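Local coordinates for signal transduction protein TRAP (Staphylococcus aureus, PDB 4AE5), which is thought to act as a phosphorylation-dependent regulator of staphylococcal virulence, switching on the agr system and with it RNAIII synthesis and toxin production, at residues M1-F13 / P50-F62. Residues are numbered along the deposited sequence; the frame is centred on the assembly and turned at random.
Sequences MKKLYTSYGTYGF and PSIYEVIKEIGEF. With FMT (formic acid), chain E.
Leu-4 and Tyr-53 exchange backbone hydrogen bonds in both directions, Leu-4 N to Tyr-53 O at 2.8 Å and Tyr-53 N to Leu-4 O at 3.0 Å, and Thr-6 repeats the exchange with Ser-51. A fifth bond, from Val-55 N to Lys-2 O, is almost straight at 175°. Strands 3-9 and 51-59 thus illustrate how an antiparallel pair joins the first strand of a chain to the fourth, here within a closed eight-stranded barrel.

Between these bonded pairs, side chains alternate across the sheet. On one face the Tyr-5 ring lies alongside Pro-50 and Ile-52: its CD2 is 3.7 Å from Pro-50 CG, which meets the ring edge, and 3.7 Å from Ile-52 CG1. The aliphatic part of Lys-3 continues this row over Ile-52 CG2, while the carboxylate of Glu-54 turns to Arg-107 of the neighbouring strand. On the other face, Leu-4 sends CD1 to within 3.8 Å of Phe-62 CZ, and Phe-62 itself packs edge-to-face with Phe-38. Further along, a water joins the hydroxyls of Tyr-8 and Tyr-53, donating to Tyr-8 OH, which in turn donates to O2 of formic acid, probably from the crystallisation liquor, bound also by Lys-115, Tyr-117 and Arg-160.

Lys-2 reaches past the last backbone bond. Its CG stands anti to the backbone N (chi1 174°) and brushes Val-55 CG2; after a bend at chi3, NZ reaches the syn lone pair of Glu-58 OE2 at 2.7 Å. Between Val-55 and Glu-58 a classic beta bulge places Ile-56 and Lys-57 together opposite one residue of strand 100-108. The chemistry therefore divides along the ribbon: backbone bonds fix the register, apolar contacts dominate Tyr-5's face, hydroxyls and water join them on Leu-4's, and a salt bridge ties the chain start to strand 51-59 beyond its bulge.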
loop_
_atom_site.group_PDB
_atom_site.type_symbol
_atom_site.label_atom_id
_atom_site.label_comp_id
_atom_site.label_asym_id
_atom_site.label_seq_id
_atom_site.Cartn_x
_atom_site.Cartn_y
_atom_site.Cartn_z
ATOM N N MET A 1 -5.489 10.086 -14.891
ATOM C CA MET A 1 -4.858 10.095 -13.511
ATOM C C MET A 1 -4.592 8.680 -13.010
ATOM O O MET A 1 -5.440 7.814 -13.145
ATOM C CB MET A 1 -5.757 10.805 -12.517
ATOM C CG MET A 1 -6.000 12.279 -12.775
ATOM S SD MET A 1 -7.260 12.887 -11.626
ATOM C CE MET A 1 -8.750 12.247 -12.416
ATOM N N LYS A 2 -3.419 8.424 -12.433
ATOM C CA LYS A 2 -3.045 7.044 -12.106
ATOM C C LYS A 2 -3.672 6.692 -10.765
ATOM O O LYS A 2 -3.523 7.456 -9.793
ATOM C CB LYS A 2 -1.504 6.901 -12.023
ATOM C CG LYS A 2 -1.050 5.515 -11.549
ATOM C CD LYS A 2 0.478 5.403 -11.507
ATOM C CE LYS A 2 1.165 6.046 -12.720
ATOM N NZ LYS A 2 2.626 5.753 -12.576
ATOM N N LYS A 3 -4.303 5.518 -10.706
ATOM C CA LYS A 3 -5.022 5.036 -9.513
ATOM C C LYS A 3 -4.662 3.608 -9.160
ATOM O O LYS A 3 -4.257 2.806 -10.031
ATOM C CB LYS A 3 -6.554 5.084 -9.747
ATOM C CG LYS A 3 -7.106 6.514 -9.947
ATOM C CD LYS A 3 -8.599 6.533 -10.250
ATOM C CE LYS A 3 -9.204 7.884 -9.916
ATOM N NZ LYS A 3 -9.116 8.864 -11.019
ATOM N N LEU A 4 -4.860 3.273 -7.895
ATOM C CA LEU A 4 -4.679 1.898 -7.480
ATOM C C LEU A 4 -6.002 1.340 -6.989
ATOM O O LEU A 4 -6.675 1.980 -6.155
ATOM C CB LEU A 4 -3.591 1.802 -6.408
ATOM C CG LEU A 4 -3.064 0.409 -6.070
ATOM C CD1 LEU A 4 -1.579 0.518 -5.696
ATOM C CD2 LEU A 4 -3.898 -0.179 -4.939
ATOM N N TYR A 5 -6.323 0.124 -7.482
ATOM C CA TYR A 5 -7.558 -0.582 -7.165
ATOM C C TYR A 5 -7.205 -1.844 -6.363
ATOM O O TYR A 5 -6.391 -2.631 -6.845
ATOM C CB TYR A 5 -8.199 -0.972 -8.480
ATOM C CG TYR A 5 -8.516 0.238 -9.372
ATOM C CD1 TYR A 5 -7.552 0.766 -10.244
ATOM C CD2 TYR A 5 -9.766 0.856 -9.325
ATOM C CE1 TYR A 5 -7.834 1.854 -11.055
ATOM C CE2 TYR A 5 -10.076 1.950 -10.158
ATOM C CZ TYR A 5 -9.115 2.425 -11.021
ATOM O OH TYR A 5 -9.372 3.523 -11.797
ATOM N N THR A 6 -7.825 -2.044 -5.186
ATOM C CA THR A 6 -7.529 -3.209 -4.321
ATOM C C THR A 6 -8.853 -3.955 -4.114
ATOM O O THR A 6 -9.872 -3.303 -3.850
ATOM C CB THR A 6 -6.932 -2.790 -2.979
ATOM O OG1 THR A 6 -5.777 -1.960 -3.234
ATOM C CG2 THR A 6 -6.480 -4.051 -2.190
ATOM N N SER A 7 -8.832 -5.276 -4.297
ATOM C CA SER A 7 -9.970 -6.166 -4.004
ATOM C C SER A 7 -9.539 -7.279 -3.040
ATOM O O SER A 7 -8.381 -7.659 -3.022
ATOM C CB SER A 7 -10.525 -6.810 -5.296
ATOM O OG SER A 7 -11.237 -5.877 -6.103
ATOM N N TYR A 8 -10.497 -7.777 -2.265
ATOM C CA TYR A 8 -10.313 -8.797 -1.237
ATOM C C TYR A 8 -11.263 -9.957 -1.543
ATOM O O TYR A 8 -12.360 -9.750 -2.083
ATOM C CB TYR A 8 -10.671 -8.203 0.146
ATOM C CG TYR A 8 -9.869 -6.957 0.440
ATOM C CD1 TYR A 8 -8.552 -7.049 0.851
ATOM C CD2 TYR A 8 -10.411 -5.682 0.229
ATOM C CE1 TYR A 8 -7.799 -5.930 1.119
ATOM C CE2 TYR A 8 -9.643 -4.541 0.486
ATOM C CZ TYR A 8 -8.342 -4.664 0.933
ATOM O OH TYR A 8 -7.541 -3.537 1.177
ATOM N N GLY A 9 -10.850 -11.162 -1.199
ATOM C CA GLY A 9 -11.690 -12.318 -1.382
ATOM C C GLY A 9 -10.845 -13.546 -1.030
ATOM O O GLY A 9 -9.743 -13.403 -0.498
ATOM N N THR A 10 -11.353 -14.745 -1.323
ATOM C CA THR A 10 -10.549 -15.969 -1.124
ATOM C C THR A 10 -9.445 -16.040 -2.201
ATOM O O THR A 10 -9.554 -15.400 -3.251
ATOM C CB THR A 10 -11.408 -17.262 -1.210
ATOM O OG1 THR A 10 -11.807 -17.486 -2.557
ATOM C CG2 THR A 10 -12.665 -17.190 -0.311
ATOM N N TYR A 11 -8.408 -16.851 -1.956
ATOM C CA TYR A 11 -7.371 -17.094 -3.000
ATOM C C TYR A 11 -8.018 -17.448 -4.347
ATOM O O TYR A 11 -7.698 -16.867 -5.382
ATOM C CB TYR A 11 -6.363 -18.188 -2.588
ATOM C CG TYR A 11 -5.479 -18.612 -3.740
ATOM C CD1 TYR A 11 -4.365 -17.845 -4.076
ATOM C CD2 TYR A 11 -5.768 -19.739 -4.519
ATOM C CE1 TYR A 11 -3.567 -18.187 -5.158
ATOM C CE2 TYR A 11 -4.956 -20.091 -5.604
ATOM C CZ TYR A 11 -3.855 -19.333 -5.888
ATOM O OH TYR A 11 -3.010 -19.596 -6.934
ATOM N N GLY A 12 -8.913 -18.424 -4.335
ATOM C CA GLY A 12 -9.514 -18.956 -5.592
ATOM C C GLY A 12 -10.339 -17.915 -6.308
ATOM O O GLY A 12 -10.161 -17.739 -7.521
ATOM N N PHE A 13 -11.221 -17.211 -5.582
ATOM C CA PHE A 13 -11.948 -16.043 -6.155
ATOM C C PHE A 13 -11.075 -14.980 -6.884
ATOM O O PHE A 13 -11.324 -14.601 -8.075
ATOM C CB PHE A 13 -12.845 -15.386 -5.100
ATOM C CG PHE A 13 -13.780 -14.357 -5.662
ATOM C CD1 PHE A 13 -14.923 -14.725 -6.337
ATOM C CD2 PHE A 13 -13.475 -12.999 -5.545
ATOM C CE1 PHE A 13 -15.762 -13.768 -6.904
ATOM C CE2 PHE A 13 -14.324 -12.032 -6.081
ATOM C CZ PHE A 13 -15.458 -12.413 -6.779
ATOM N N PRO A 50 -13.826 -2.270 -6.228
ATOM C CA PRO A 50 -12.552 -2.271 -5.461
ATOM C C PRO A 50 -12.528 -1.017 -4.544
ATOM O O PRO A 50 -13.400 -0.159 -4.621
ATOM C CB PRO A 50 -11.498 -2.131 -6.557
ATOM C CG PRO A 50 -12.232 -1.402 -7.652
ATOM C CD PRO A 50 -13.570 -2.120 -7.673
ATOM N N SER A 51 -11.510 -0.935 -3.697
ATOM C CA SER A 51 -11.232 0.242 -2.888
ATOM C C SER A 51 -10.377 1.034 -3.834
ATOM O O SER A 51 -9.383 0.475 -4.311
ATOM C CB SER A 51 -10.364 -0.163 -1.702
ATOM O OG SER A 51 -11.109 -0.962 -0.785
ATOM N N ILE A 52 -10.728 2.293 -4.107
ATOM C CA ILE A 52 -9.975 3.070 -5.097
ATOM C C ILE A 52 -9.106 4.131 -4.401
ATOM O O ILE A 52 -9.603 4.762 -3.446
ATOM C CB ILE A 52 -10.947 3.786 -6.087
ATOM C CG1 ILE A 52 -11.740 2.764 -6.904
ATOM C CG2 ILE A 52 -10.187 4.586 -7.096
ATOM C CD1 ILE A 52 -13.036 3.299 -7.513
ATOM N N TYR A 53 -7.879 4.374 -4.912
ATOM C CA TYR A 53 -6.923 5.422 -4.421
ATOM C C TYR A 53 -6.252 6.116 -5.590
ATOM O O TYR A 53 -5.957 5.447 -6.609
ATOM C CB TYR A 53 -5.818 4.802 -3.563
ATOM C CG TYR A 53 -6.349 4.122 -2.391
ATOM C CD1 TYR A 53 -6.784 2.828 -2.508
ATOM C CD2 TYR A 53 -6.385 4.757 -1.146
ATOM C CE1 TYR A 53 -7.339 2.187 -1.453
ATOM C CE2 TYR A 53 -6.952 4.120 -0.052
ATOM C CZ TYR A 53 -7.416 2.832 -0.226
ATOM O OH TYR A 53 -7.908 2.085 0.800
ATOM N N GLU A 54 -6.019 7.434 -5.474
ATOM C CA GLU A 54 -5.098 8.112 -6.370
ATOM C C GLU A 54 -3.673 7.902 -5.877
ATOM O O GLU A 54 -3.437 7.935 -4.657
ATOM C CB GLU A 54 -5.349 9.599 -6.351
ATOM C CG GLU A 54 -6.544 10.089 -7.127
ATOM C CD GLU A 54 -6.466 11.601 -7.319
ATOM O OE1 GLU A 54 -5.447 12.078 -7.885
ATOM O OE2 GLU A 54 -7.384 12.310 -6.862
ATOM N N VAL A 55 -2.747 7.665 -6.813
ATOM C CA VAL A 55 -1.309 7.556 -6.500
ATOM C C VAL A 55 -0.686 8.970 -6.369
ATOM O O VAL A 55 -0.548 9.726 -7.383
ATOM C CB VAL A 55 -0.572 6.753 -7.566
ATOM C CG1 VAL A 55 0.918 6.708 -7.199
ATOM C CG2 VAL A 55 -1.159 5.349 -7.626
ATOM N N ILE A 56 -0.380 9.357 -5.132
ATOM C CA ILE A 56 0.165 10.712 -4.806
ATOM C C ILE A 56 1.680 10.747 -5.033
ATOM O O ILE A 56 2.248 11.740 -5.580
ATOM C CB ILE A 56 -0.102 11.059 -3.310
ATOM C CG1 ILE A 56 -1.594 10.985 -2.975
ATOM C CG2 ILE A 56 0.421 12.449 -2.936
ATOM C CD1 ILE A 56 -2.391 11.691 -4.080
ATOM N N LYS A 57 2.351 9.666 -4.582
ATOM C CA LYS A 57 3.781 9.509 -4.792
ATOM C C LYS A 57 4.115 8.028 -4.926
ATOM O O LYS A 57 3.458 7.193 -4.288
ATOM C CB LYS A 57 4.585 10.101 -3.607
ATOM C CG LYS A 57 6.081 10.153 -3.964
ATOM C CD LYS A 57 7.063 10.415 -2.854
ATOM C CE LYS A 57 6.766 11.666 -2.073
ATOM N NZ LYS A 57 8.078 12.001 -1.428
ATOM N N GLU A 58 5.168 7.738 -5.708
ATOM C CA GLU A 58 5.628 6.378 -5.966
ATOM C C GLU A 58 7.166 6.336 -6.164
ATOM O O GLU A 58 7.804 7.327 -6.647
ATOM C CB GLU A 58 4.923 5.818 -7.211
ATOM C CG GLU A 58 5.082 6.709 -8.457
ATOM C CD GLU A 58 4.350 6.133 -9.677
ATOM O OE1 GLU A 58 4.749 5.060 -10.178
ATOM O OE2 GLU A 58 3.352 6.737 -10.141
ATOM N N ILE A 59 7.748 5.206 -5.762
ATOM C CA ILE A 59 9.120 4.856 -6.063
ATOM C C ILE A 59 9.084 3.367 -6.417
ATOM O O ILE A 59 8.483 2.556 -5.677
ATOM C CB ILE A 59 10.013 5.050 -4.801
ATOM C CG1 ILE A 59 9.971 6.498 -4.291
ATOM C CG2 ILE A 59 11.370 4.387 -4.974
ATOM C CD1 ILE A 59 10.467 6.668 -2.868
ATOM N N GLY A 60 9.734 2.964 -7.496
ATOM C CA GLY A 60 9.908 1.508 -7.755
ATOM C C GLY A 60 8.698 0.780 -8.377
ATOM O O GLY A 60 7.563 1.311 -8.429
ATOM N N GLU A 61 8.925 -0.430 -8.840
ATOM C CA GLU A 61 7.869 -1.207 -9.494
ATOM C C GLU A 61 7.347 -2.305 -8.593
ATOM O O GLU A 61 8.086 -2.830 -7.754
ATOM C CB GLU A 61 8.374 -1.818 -10.807
ATOM C CG GLU A 61 9.009 -0.780 -11.718
ATOM C CD GLU A 61 7.982 -0.085 -12.594
ATOM O OE1 GLU A 61 7.425 -0.764 -13.494
ATOM O OE2 GLU A 61 7.746 1.132 -12.400
ATOM N N PHE A 62 6.099 -2.710 -8.807
ATOM C CA PHE A 62 5.571 -3.876 -8.081
ATOM C C PHE A 62 6.139 -5.197 -8.590
ATOM O O PHE A 62 6.506 -5.309 -9.756
ATOM C CB PHE A 62 4.030 -3.938 -8.251
ATOM C CG PHE A 62 3.310 -2.818 -7.639
ATOM C CD1 PHE A 62 3.607 -2.431 -6.342
ATOM C CD2 PHE A 62 2.305 -2.142 -8.353
ATOM C CE1 PHE A 62 2.948 -1.371 -5.732
ATOM C CE2 PHE A 62 1.661 -1.075 -7.748
ATOM C CZ PHE A 62 1.953 -0.701 -6.430
HETATM C C FMT E . -4.120 -3.976 1.495
HETATM O O1 FMT E . -4.261 -3.013 0.705
HETATM O O2 FMT E . -5.150 -4.277 2.318
HETATM O O HOH W 1 -7.986 -1.039 0.619
#